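Local coordinates for nitroreductase family protein (Sphingopyxis sp., PDB 7DP1) that probably reduces nitro groups of dinitroaniline herbicides, using bound FMN as its flavin cofactor and NADPH as the source of electrons, at residues 27-32 / 133-138; 63-68 / 186-191; 138-143 / 156-161; 160-165 / 170-175. The protein carries 1 engineered substitution. All coordinates share one frame; numbering follows the deposited sequence.

The four contacts illustrate how one antiparallel sheet gathers helices and loops around a flavin site. Interactions 1 and 3 meet in strand 136-143 and share L138; interactions 3 and 4 meet in helix 148-167, share S160 and V161, and have centres about 10 Å apart. Interaction 4 reaches the flavin directly through P174 and Q175, while interaction 3 sends M156 to a second flavin, hydrogen-bonded by residues of the second subunit. Interaction 1 joins interaction 4 where V29 CG1 comes within 4.0 Å of L170 CD1. Interaction 2 is more peripheral, the V66 side chain lying about 13 Å from an FMN, yet its V66 and L189 rest on F139 of interaction 3.

Interaction 1: residues 27-32 / 133-138; sequences RPVDRA and GAPVML
V29 is the point of attachment between 27-32 and the start of strand 136-143, pressing its side chain against P135 and V136. CG1 lies anti to the backbone N (chi1 -179°) and is directed to L170, which leaves CG2 beside that N and turned to the strand, where it stands 3.8 Å from P135 CG. The same methyl is 4.0 Å from V136 CG2, so it bridges two consecutive residues of the other segment. V29 and P135 meet with their side chains at about a right angle, as do V29 and V136, and one branched group is thereby fitted across two others.

P135 completes the contact at its outer end. Its CG, already against V29, also lies 3.8 Å from the carbonyl O of R27, so the pyrrolidine ring touches backbone as well as side chain. V136 enters from the more buried side, its CG2 reaching V29 CB at 3.9 Å. L34 of helix 31-41 packs against both valines and extends the cluster.

Directly after V29, D30 caps that helix: OD1 accepts a weak bond from A32 N at 3.0 Å. The chain thus passes from an apolar contact to a helix start in a single residue. On the strand side, V136 is paired through its backbone with I203.

No hydrogen bond or salt bridge spans the two segments. With only aliphatic groups and one carbonyl meeting, cohesion probably comes from van der Waals fit and the partial exclusion of water rather than from directional bonds.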
# COMPACT_ATOMS: atom_id res chain seq x y z
N ARG A 27 -15.48 -7.38 22.38
CA ARG A 27 -14.32 -7.96 23.02
C ARG A 27 -13.16 -6.99 22.83
O ARG A 27 -12.89 -6.56 21.71
CB ARG A 27 -14.03 -9.32 22.41
CG ARG A 27 -12.80 -10.02 22.94
CD ARG A 27 -12.65 -11.36 22.23
NE ARG A 27 -11.44 -12.06 22.65
CZ ARG A 27 -11.06 -13.24 22.16
NH1 ARG A 27 -11.80 -13.84 21.24
NH2 ARG A 27 -9.94 -13.81 22.58
N PRO A 28 -12.50 -6.61 23.93
CA PRO A 28 -11.37 -5.67 23.87
C PRO A 28 -10.23 -6.22 23.05
O PRO A 28 -10.11 -7.43 22.85
CB PRO A 28 -10.95 -5.53 25.33
CG PRO A 28 -11.52 -6.72 26.02
CD PRO A 28 -12.80 -7.00 25.31
N VAL A 29 -9.40 -5.32 22.56
CA VAL A 29 -8.19 -5.69 21.86
C VAL A 29 -7.00 -5.56 22.82
O VAL A 29 -6.84 -4.54 23.50
CB VAL A 29 -8.00 -4.81 20.61
CG1 VAL A 29 -6.75 -5.21 19.87
CG2 VAL A 29 -9.21 -4.95 19.71
N ASP A 30 -6.19 -6.60 22.88
CA ASP A 30 -4.99 -6.60 23.72
C ASP A 30 -3.97 -5.58 23.25
O ASP A 30 -3.39 -5.74 22.17
CB ASP A 30 -4.34 -7.99 23.71
CG ASP A 30 -3.07 -8.04 24.53
OD1 ASP A 30 -2.90 -7.18 25.42
OD2 ASP A 30 -2.21 -8.91 24.26
N ARG A 31 -3.77 -4.52 24.04
CA ARG A 31 -2.75 -3.50 23.72
C ARG A 31 -1.40 -4.14 23.38
O ARG A 31 -0.71 -3.71 22.46
CB ARG A 31 -2.54 -2.53 24.88
CG ARG A 31 -1.39 -1.55 24.66
CD ARG A 31 -0.94 -0.89 25.96
NE ARG A 31 -0.07 0.27 25.73
CZ ARG A 31 1.19 0.20 25.31
NH1 ARG A 31 1.88 1.31 25.14
NH2 ARG A 31 1.75 -0.97 25.05
N ALA A 32 -1.04 -5.16 24.16
CA ALA A 32 0.21 -5.91 23.96
C ALA A 32 0.32 -6.54 22.58
O ALA A 32 1.36 -6.44 21.92
CB ALA A 32 0.35 -6.97 25.02
N GLY A 133 -18.57 -0.19 15.36
CA GLY A 133 -18.59 -0.78 16.68
C GLY A 133 -17.26 -1.36 17.14
O GLY A 133 -17.20 -2.04 18.17
N ALA A 134 -16.21 -1.12 16.38
CA ALA A 134 -14.88 -1.56 16.77
C ALA A 134 -14.42 -0.79 18.01
O ALA A 134 -14.68 0.41 18.14
CB ALA A 134 -13.91 -1.37 15.64
N PRO A 135 -13.74 -1.49 18.93
CA PRO A 135 -13.26 -0.91 20.19
C PRO A 135 -12.02 -0.03 20.02
O PRO A 135 -11.73 0.79 20.89
CB PRO A 135 -12.94 -2.14 21.04
CG PRO A 135 -12.57 -3.18 20.04
CD PRO A 135 -13.48 -2.94 18.86
N VAL A 136 -11.30 -0.21 18.92
CA VAL A 136 -10.04 0.47 18.67
C VAL A 136 -10.07 1.14 17.30
O VAL A 136 -10.60 0.57 16.35
CB VAL A 136 -8.83 -0.52 18.74
CG1 VAL A 136 -7.57 0.10 18.16
CG2 VAL A 136 -8.60 -1.01 20.19
N MET A 137 -9.54 2.35 17.20
CA MET A 137 -9.45 3.01 15.90
C MET A 137 -8.04 3.57 15.68
O MET A 137 -7.53 4.33 16.51
CB MET A 137 -10.49 4.13 15.77
CG MET A 137 -10.33 4.99 14.51
SD MET A 137 -10.72 4.07 12.98
CE MET A 137 -12.41 3.59 13.39
N LEU A 138 -7.42 3.17 14.57
CA LEU A 138 -6.10 3.67 14.18
C LEU A 138 -6.26 4.72 13.11
O LEU A 138 -6.86 4.47 12.06
CB LEU A 138 -5.22 2.54 13.65
CG LEU A 138 -3.84 2.89 13.07
CD1 LEU A 138 -2.86 1.79 13.40
CD2 LEU A 138 -3.91 3.06 11.56

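Interaction 2: residues 63-68 / 186-191; sequences WQAVQD and RAELGL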
# COMPACT_ATOMS: atom_id res chain seq x y z
N TRP A 63 -11.39 7.64 21.94
CA TRP A 63 -12.06 7.14 20.76
C TRP A 63 -13.52 7.64 20.80
O TRP A 63 -14.12 7.90 19.76
CB TRP A 63 -11.92 5.62 20.72
CG TRP A 63 -12.73 4.81 19.74
CD1 TRP A 63 -13.22 3.55 19.96
CD2 TRP A 63 -13.11 5.15 18.40
NE1 TRP A 63 -13.89 3.10 18.85
CE2 TRP A 63 -13.85 4.07 17.88
CE3 TRP A 63 -12.93 6.28 17.59
CZ2 TRP A 63 -14.39 4.07 16.60
CZ3 TRP A 63 -13.48 6.28 16.33
CH2 TRP A 63 -14.20 5.19 15.84
N GLN A 64 -14.07 7.82 21.99
CA GLN A 64 -15.42 8.38 22.09
C GLN A 64 -15.47 9.88 21.78
O GLN A 64 -16.44 10.37 21.21
CB GLN A 64 -16.01 8.16 23.49
CG GLN A 64 -17.01 7.03 23.57
CD GLN A 64 -18.22 7.28 22.70
OE1 GLN A 64 -18.72 8.40 22.60
NE2 GLN A 64 -18.71 6.23 22.04
N ALA A 65 -14.43 10.61 22.18
CA ALA A 65 -14.34 12.04 21.87
C ALA A 65 -14.27 12.28 20.35
O ALA A 65 -14.98 13.14 19.82
CB ALA A 65 -13.16 12.67 22.58
N VAL A 66 -13.42 11.54 19.66
CA VAL A 66 -13.32 11.68 18.21
C VAL A 66 -14.69 11.46 17.58
O VAL A 66 -15.11 12.21 16.71
CB VAL A 66 -12.30 10.70 17.58
CG1 VAL A 66 -12.22 10.87 16.06
CG2 VAL A 66 -10.94 10.88 18.22
N GLN A 67 -15.41 10.45 18.08
CA GLN A 67 -16.73 10.14 17.54
C GLN A 67 -17.73 11.28 17.70
O GLN A 67 -18.50 11.55 16.78
CB GLN A 67 -17.28 8.88 18.19
CG GLN A 67 -16.66 7.60 17.61
CD GLN A 67 -17.06 6.36 18.37
OE1 GLN A 67 -18.09 5.76 18.10
NE2 GLN A 67 -16.24 5.96 19.34
N ASP A 68 -17.68 11.96 18.84
CA ASP A 68 -18.66 12.99 19.17
C ASP A 68 -18.39 14.24 18.36
O ASP A 68 -19.31 14.90 17.87
CB ASP A 68 -18.61 13.32 20.66
CG ASP A 68 -19.12 12.19 21.53
OD1 ASP A 68 -19.76 11.25 21.00
OD2 ASP A 68 -18.91 12.24 22.76
N ARG A 186 -7.99 15.59 13.34
CA ARG A 186 -6.65 16.05 13.70
C ARG A 186 -6.73 16.88 14.97
O ARG A 186 -5.85 16.77 15.82
CB ARG A 186 -6.00 16.86 12.57
CG ARG A 186 -5.47 16.00 11.43
CD ARG A 186 -4.53 16.77 10.50
NE ARG A 186 -5.26 17.36 9.39
CZ ARG A 186 -5.57 18.63 9.28
NH1 ARG A 186 -5.20 19.50 10.23
NH2 ARG A 186 -6.25 19.05 8.23
N ALA A 187 -7.74 17.73 15.08
CA ALA A 187 -7.90 18.51 16.30
C ALA A 187 -8.09 17.62 17.53
O ALA A 187 -7.39 17.79 18.53
CB ALA A 187 -9.08 19.48 16.16
N GLU A 188 -9.00 16.66 17.46
CA GLU A 188 -9.32 15.84 18.63
C GLU A 188 -8.18 14.93 19.05
O GLU A 188 -8.08 14.51 20.21
CB GLU A 188 -10.58 15.02 18.37
CG GLU A 188 -11.83 15.87 18.34
CD GLU A 188 -12.02 16.66 19.63
OE1 GLU A 188 -11.69 16.12 20.71
OE2 GLU A 188 -12.49 17.82 19.57
N LEU A 189 -7.31 14.63 18.10
CA LEU A 189 -6.14 13.80 18.33
C LEU A 189 -4.97 14.70 18.73
O LEU A 189 -3.91 14.22 19.15
CB LEU A 189 -5.78 13.01 17.07
CG LEU A 189 -6.78 11.97 16.53
CD1 LEU A 189 -6.19 11.25 15.33
CD2 LEU A 189 -7.25 10.98 17.56
N GLY A 190 -5.16 16.00 18.58
CA GLY A 190 -4.12 16.97 18.87
C GLY A 190 -2.98 16.96 17.87
O GLY A 190 -1.85 17.28 18.22
N LEU A 191 -3.26 16.60 16.61
CA LEU A 191 -2.22 16.65 15.57
C LEU A 191 -2.16 18.02 14.90
O LEU A 191 -3.18 18.71 14.76
CB LEU A 191 -2.47 15.57 14.51
CG LEU A 191 -2.25 14.12 14.93
CD1 LEU A 191 -2.83 13.22 13.86
CD2 LEU A 191 -0.76 13.80 15.14
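The carboxylate of E188 approaches the methyl of A65 and is the flat group that takes part across the two helices; OE1 is its atom nearest A65 CB, at 4.2 Å. E188 CG lies beside its backbone N, and a bend at chi2 (-57°) brings OE1 round toward A65 while E188 CB faces V66 CG2. The second flat group, the W63 indole, belongs to the inner side of helix 60-74. Over the centre of one of its faces sits Q67 NE2, 3.3 Å above the plane, held there by a bond of 2.9 Å to W63 O. That bond is nearly straight at the hydrogen (164°), although the donor stands well above the carbonyl plane, by 61°. At the indole edge, NE1 donates to A134 O.

The apolar centre is V66, whose CG2 meets L189 CD2 at 3.7 Å. The V66 and E188 side chains run past one another in opposite senses, and the CA atoms of V66 and E188 are 5.8 Å apart. G190, with positive phi, ends the second helix in a Schellman motif, which turns the chain away just after L189.

Helices 60-74 and 182-189 are thus joined where they pack on the same strands: V66 and L189 both rest on F139 of strand 136-143, L189 also touches T56 and V58 of strand 54-59, and L189 O accepts a hydrogen bond from Q229 of the second subunit.

Interaction 3: residues 138-143 / 156-161; sequences LFLHCS and MWLQSV. With FMN (flavin mononucleotide), chain D.
W157 points its six-membered ring from helix 148-167 toward the sheet, and L138 comes head-on to the ring edge: L138 CD1 lies near the ring plane, 3.7 Å from CH2. L140 runs by the indole instead, bringing CD1 to 3.9 Å from CZ3 by an oblique approach. Its other methyl, CD2, lies 4.0 Å from both W157 CE3 and L158 CD1. Both methyls of L140 therefore touch the indole, and one of them also reaches the leucine next along the helix.

With CG anti to the backbone N (chi1 179°), the indole extends out from the helix into this cluster. V161 CG2, one turn later, stands 3.6 Å above one face, offset toward the rim, and W53 stacks with the ring. Cutting W157 back to an alanine would probably open a gap between strand and helix, taking an apolar neighbour from L138 and L140 and leaving W53 without its stacking partner.

On another side of the helix, M156 extends its sulfur to 3.5 Å from the C8M methyl of the FMN of chain D. M156 O meanwhile accepts from both S160 N and S160 OG, one on each side of the carbonyl plane.

The helix segment runs nearly antiparallel to strand 138-143, at 161°. Strands 54-59 and 195-204 flank that strand, helix 31-41 adds F38 beside L138, and Q159 NE2 bonds S160 OG of the second subunit, as S160 OG bonds Q159 NE2 of that subunit.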
# COMPACT_ATOMS: atom_id res chain seq x y z
N LEU A 138 -7.42 3.17 14.57
CA LEU A 138 -6.10 3.67 14.18
C LEU A 138 -6.26 4.72 13.11
O LEU A 138 -6.86 4.47 12.06
CB LEU A 138 -5.22 2.54 13.65
CG LEU A 138 -3.84 2.89 13.07
CD1 LEU A 138 -2.86 1.79 13.40
CD2 LEU A 138 -3.91 3.06 11.56
N PHE A 139 -5.66 5.87 13.35
CA PHE A 139 -5.65 6.93 12.35
C PHE A 139 -4.26 7.03 11.76
O PHE A 139 -3.28 7.32 12.47
CB PHE A 139 -6.09 8.26 12.95
CG PHE A 139 -7.54 8.32 13.28
CD1 PHE A 139 -8.48 8.44 12.28
CD2 PHE A 139 -7.98 8.25 14.60
CE1 PHE A 139 -9.84 8.50 12.57
CE2 PHE A 139 -9.32 8.30 14.91
CZ PHE A 139 -10.27 8.44 13.89
N LEU A 140 -4.20 6.76 10.47
CA LEU A 140 -2.93 6.73 9.74
C LEU A 140 -2.70 8.07 9.10
O LEU A 140 -3.54 8.55 8.34
CB LEU A 140 -2.94 5.60 8.68
CG LEU A 140 -1.84 5.53 7.62
CD1 LEU A 140 -0.46 5.61 8.24
CD2 LEU A 140 -1.99 4.23 6.78
N HIS A 141 -1.59 8.71 9.44
CA HIS A 141 -1.31 10.02 8.89
C HIS A 141 0.17 10.19 8.59
O HIS A 141 0.98 9.32 8.92
CB HIS A 141 -1.77 11.10 9.84
CG HIS A 141 -1.21 10.96 11.23
ND1 HIS A 141 -0.10 11.63 11.63
CD2 HIS A 141 -1.64 10.23 12.28
CE1 HIS A 141 0.16 11.32 12.91
NE2 HIS A 141 -0.76 10.48 13.31
N CYS A 142 0.51 11.31 7.95
CA CYS A 142 1.90 11.58 7.59
C CYS A 142 2.11 13.08 7.40
O CYS A 142 1.16 13.86 7.37
CB CYS A 142 2.29 10.83 6.30
SG CYS A 142 1.33 11.35 4.82
N SER A 143 3.37 13.46 7.27
CA SER A 143 3.69 14.86 7.00
C SER A 143 3.13 15.28 5.65
O SER A 143 3.10 14.47 4.72
CB SER A 143 5.19 15.08 7.02
OG SER A 143 5.48 16.38 6.52
N MET A 156 1.47 0.10 1.79
CA MET A 156 2.29 -1.09 2.02
C MET A 156 2.26 -1.42 3.50
O MET A 156 2.06 -2.57 3.88
CB MET A 156 3.72 -0.87 1.53
CG MET A 156 3.82 -0.78 -0.01
SD MET A 156 5.49 -0.30 -0.48
CE MET A 156 5.10 0.42 -2.10
N TRP A 157 2.46 -0.40 4.32
CA TRP A 157 2.40 -0.59 5.79
C TRP A 157 1.02 -1.02 6.25
O TRP A 157 0.87 -1.99 7.00
CB TRP A 157 2.79 0.68 6.51
CG TRP A 157 2.71 0.57 8.01
CD1 TRP A 157 3.65 0.02 8.82
CD2 TRP A 157 1.66 1.05 8.88
NE1 TRP A 157 3.27 0.12 10.14
CE2 TRP A 157 2.05 0.75 10.21
CE3 TRP A 157 0.44 1.69 8.66
CZ2 TRP A 157 1.25 1.07 11.34
CZ3 TRP A 157 -0.36 2.01 9.78
CH2 TRP A 157 0.06 1.69 11.10
N LEU A 158 0.00 -0.29 5.81
CA LEU A 158 -1.36 -0.58 6.22
C LEU A 158 -1.77 -2.01 5.90
O LEU A 158 -2.38 -2.69 6.73
CB LEU A 158 -2.34 0.39 5.55
CG LEU A 158 -3.74 0.29 6.17
CD1 LEU A 158 -3.69 0.73 7.64
CD2 LEU A 158 -4.74 1.11 5.38
N GLN A 159 -1.50 -2.46 4.67
CA GLN A 159 -1.81 -3.85 4.33
C GLN A 159 -1.01 -4.83 5.20
O GLN A 159 -1.48 -5.91 5.53
CB GLN A 159 -1.53 -4.13 2.84
CG GLN A 159 -1.68 -5.59 2.41
CD GLN A 159 -3.13 -6.06 2.38
OE1 GLN A 159 -4.02 -5.51 3.06
NE2 GLN A 159 -3.38 -7.09 1.57
N SER A 160 0.22 -4.47 5.56
CA SER A 160 0.95 -5.32 6.51
C SER A 160 0.16 -5.47 7.81
O SER A 160 -0.03 -6.59 8.33
CB SER A 160 2.34 -4.76 6.78
OG SER A 160 3.09 -4.73 5.58
N VAL A 161 -0.33 -4.35 8.33
CA VAL A 161 -1.09 -4.41 9.59
C VAL A 161 -2.35 -5.26 9.46
O VAL A 161 -2.63 -6.13 10.29
CB VAL A 161 -1.44 -2.98 10.05
CG1 VAL A 161 -2.35 -3.00 11.28
CG2 VAL A 161 -0.13 -2.22 10.32
N1 FMN D . 15.52 0.15 -3.87
C2 FMN D . 16.46 0.39 -4.84
O2 FMN D . 17.60 -0.05 -4.69
N3 FMN D . 16.14 1.11 -5.98
C4 FMN D . 14.87 1.59 -6.18
O4 FMN D . 14.61 2.22 -7.22
C4A FMN D . 13.91 1.35 -5.18
N5 FMN D . 12.62 1.82 -5.31
C5A FMN D . 11.67 1.54 -4.34
C6 FMN D . 10.38 1.99 -4.50
C7 FMN D . 9.43 1.72 -3.53
C7M FMN D . 8.02 2.20 -3.73
C8 FMN D . 9.76 1.00 -2.39
C8M FMN D . 8.72 0.67 -1.36
C9 FMN D . 11.06 0.54 -2.23
C9A FMN D . 12.02 0.81 -3.21
N10 FMN D . 13.32 0.36 -3.07
C10 FMN D . 14.25 0.63 -4.04
C1' FMN D . 13.76 -0.44 -1.87
C2' FMN D . 13.92 0.41 -0.62
O2' FMN D . 15.15 1.09 -0.64
C3' FMN D . 13.84 -0.54 0.58
O3' FMN D . 12.55 -1.11 0.65
C4' FMN D . 14.17 0.12 1.92
O4' FMN D . 15.53 0.50 1.89
C5' FMN D . 13.98 -0.94 3.01
O5' FMN D . 14.80 -2.08 2.71
P FMN D . 14.16 -3.57 2.60
O1P FMN D . 15.29 -4.46 2.12
O2P FMN D . 13.65 -4.09 3.92
O3P FMN D . 12.98 -3.49 1.68

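Interaction 4: residues 160-165 / 170-175; sequences SVMLLL and LASCPQ. With FMN (flavin mononucleotide), chain C.
L165 O accepts a hydrogen bond from L170 N (2.8 Å) although the donor stands 46° above its carbonyl plane, and L170 O, a second acceptor, lies 3.2 Å from the same oxygen. The bond joins residues i and i+5, one step wider than the alpha-helical i to i+4 bond, and draws the chain round from helix to strand. L165 CD2 meets L170 CD1 at 3.6 Å, while L165 CD1 reaches S172 CB at 3.7 Å. Shortening L165 to an alanine would probably cost L170 and S172 their shared apolar neighbour and open a gap between the helix end and the strand.

A water donates to M162 O and bonds S172 OG, which chi1 (74°) places between the backbone N and the carbonyl carbon. M162 SD lies 3.9 Å from P174 CG.

That proline carries the contact to the cofactor. P174 O is 3.0 Å from C10 of the FMN of chain C, and Q175 CA is 3.2 Å from the flavin N5, which receives hydride in flavin reduction. A helix returning into a strand outermost in this chain's sheet, beside the isoalloxazine, is consistent with the FMN-dependent nitroreductase fold, whose flavins lie at the dimer interface.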
# COMPACT_ATOMS: atom_id res chain seq x y z
N SER A 160 0.22 -4.47 5.56
CA SER A 160 0.95 -5.32 6.51
C SER A 160 0.16 -5.47 7.81
O SER A 160 -0.03 -6.59 8.33
CB SER A 160 2.34 -4.76 6.78
OG SER A 160 3.09 -4.73 5.58
N VAL A 161 -0.33 -4.35 8.33
CA VAL A 161 -1.09 -4.41 9.59
C VAL A 161 -2.35 -5.26 9.46
O VAL A 161 -2.63 -6.13 10.29
CB VAL A 161 -1.44 -2.98 10.05
CG1 VAL A 161 -2.35 -3.00 11.28
CG2 VAL A 161 -0.13 -2.22 10.32
N MET A 162 -3.11 -5.03 8.40
CA MET A 162 -4.37 -5.73 8.21
C MET A 162 -4.16 -7.25 8.10
O MET A 162 -4.94 -8.03 8.63
CB MET A 162 -5.06 -5.18 6.96
CG MET A 162 -5.56 -3.75 7.16
SD MET A 162 -6.54 -3.24 5.75
CE MET A 162 -5.25 -2.78 4.62
N LEU A 163 -3.11 -7.66 7.40
CA LEU A 163 -2.81 -9.09 7.32
C LEU A 163 -2.37 -9.68 8.65
O LEU A 163 -2.77 -10.78 8.99
CB LEU A 163 -1.73 -9.33 6.27
CG LEU A 163 -2.24 -9.05 4.85
CD1 LEU A 163 -1.12 -9.23 3.85
CD2 LEU A 163 -3.39 -10.00 4.56
N LEU A 164 -1.55 -8.93 9.41
CA LEU A 164 -1.10 -9.41 10.72
C LEU A 164 -2.26 -9.58 11.70
O LEU A 164 -2.25 -10.48 12.54
CB LEU A 164 -0.08 -8.44 11.32
CG LEU A 164 1.29 -8.51 10.64
CD1 LEU A 164 2.15 -7.26 10.94
CD2 LEU A 164 2.00 -9.78 11.04
N LEU A 165 -3.25 -8.70 11.59
CA LEU A 165 -4.43 -8.78 12.44
C LEU A 165 -5.15 -10.09 12.21
O LEU A 165 -5.44 -10.84 13.14
CB LEU A 165 -5.36 -7.60 12.17
CG LEU A 165 -4.89 -6.24 12.71
CD1 LEU A 165 -5.82 -5.14 12.23
CD2 LEU A 165 -4.83 -6.27 14.24
N LEU A 170 -7.66 -11.13 14.75
CA LEU A 170 -8.39 -9.86 14.82
C LEU A 170 -8.85 -9.48 13.44
O LEU A 170 -8.42 -10.08 12.45
CB LEU A 170 -7.52 -8.75 15.41
CG LEU A 170 -7.14 -8.87 16.89
CD1 LEU A 170 -5.92 -8.02 17.18
CD2 LEU A 170 -8.30 -8.46 17.80
N ALA A 171 -9.69 -8.45 13.35
CA ALA A 171 -10.18 -8.03 12.06
C ALA A 171 -10.08 -6.54 11.96
O ALA A 171 -9.82 -5.86 12.97
CB ALA A 171 -11.62 -8.49 11.85
N SER A 172 -10.31 -6.01 10.76
CA SER A 172 -10.29 -4.57 10.59
C SER A 172 -11.13 -4.08 9.43
O SER A 172 -11.60 -4.85 8.59
CB SER A 172 -8.86 -4.09 10.45
OG SER A 172 -8.34 -4.42 9.17
N CYS A 173 -11.34 -2.77 9.42
CA CYS A 173 -11.95 -2.08 8.30
C CYS A 173 -11.16 -0.83 8.03
O CYS A 173 -11.16 0.08 8.85
CB CYS A 173 -13.41 -1.72 8.62
SG CYS A 173 -14.32 -1.17 7.13
N PRO A 174 -10.45 -0.77 6.89
CA PRO A 174 -9.84 0.50 6.50
C PRO A 174 -10.96 1.50 6.20
O PRO A 174 -11.99 1.10 5.65
CB PRO A 174 -9.03 0.15 5.26
CG PRO A 174 -9.67 -1.10 4.73
CD PRO A 174 -10.22 -1.84 5.89
N GLN A 175 -10.80 2.75 6.61
CA GLN A 175 -11.88 3.74 6.46
C GLN A 175 -11.39 5.10 6.01
O GLN A 175 -10.80 5.83 6.80
CB GLN A 175 -12.63 3.93 7.77
CG GLN A 175 -13.43 2.77 8.27
CD GLN A 175 -14.27 3.19 9.46
OE1 GLN A 175 -13.77 3.32 10.57
NE2 GLN A 175 -15.56 3.44 9.23
N1 FMN C . -15.08 0.67 3.53
C2 FMN C . -16.11 1.38 4.12
O2 FMN C . -17.19 0.84 4.34
N3 FMN C . -15.94 2.70 4.48
C4 FMN C . -14.75 3.34 4.26
O4 FMN C . -14.62 4.53 4.60
C4A FMN C . -13.71 2.63 3.65
N5 FMN C . -12.51 3.24 3.40
C5A FMN C . -11.46 2.54 2.82
C6 FMN C . -10.25 3.20 2.60
C7 FMN C . -9.20 2.53 2.02
C7M FMN C . -7.88 3.20 1.78
C8 FMN C . -9.35 1.20 1.65
C8M FMN C . -8.16 0.51 1.04
C9 FMN C . -10.56 0.53 1.86
C9A FMN C . -11.63 1.21 2.45
N10 FMN C . -12.85 0.60 2.68
C10 FMN C . -13.88 1.30 3.28
C1' FMN C . -13.08 -0.84 2.34
C2' FMN C . -13.30 -1.13 0.86
O2' FMN C . -14.63 -0.82 0.52
C3' FMN C . -13.05 -2.61 0.62
O3' FMN C . -11.65 -2.80 0.75
C4' FMN C . -13.46 -3.10 -0.77
O4' FMN C . -14.85 -3.04 -0.99
C5' FMN C . -13.04 -4.55 -0.88
O5' FMN C . -13.72 -5.26 0.13
P FMN C . -12.83 -6.19 1.09
O1P FMN C . -13.69 -6.66 2.23
O2P FMN C . -12.29 -7.36 0.30
O3P FMN C . -11.66 -5.36 1.61
O HOH W 1 -7.67 -7.18 9.15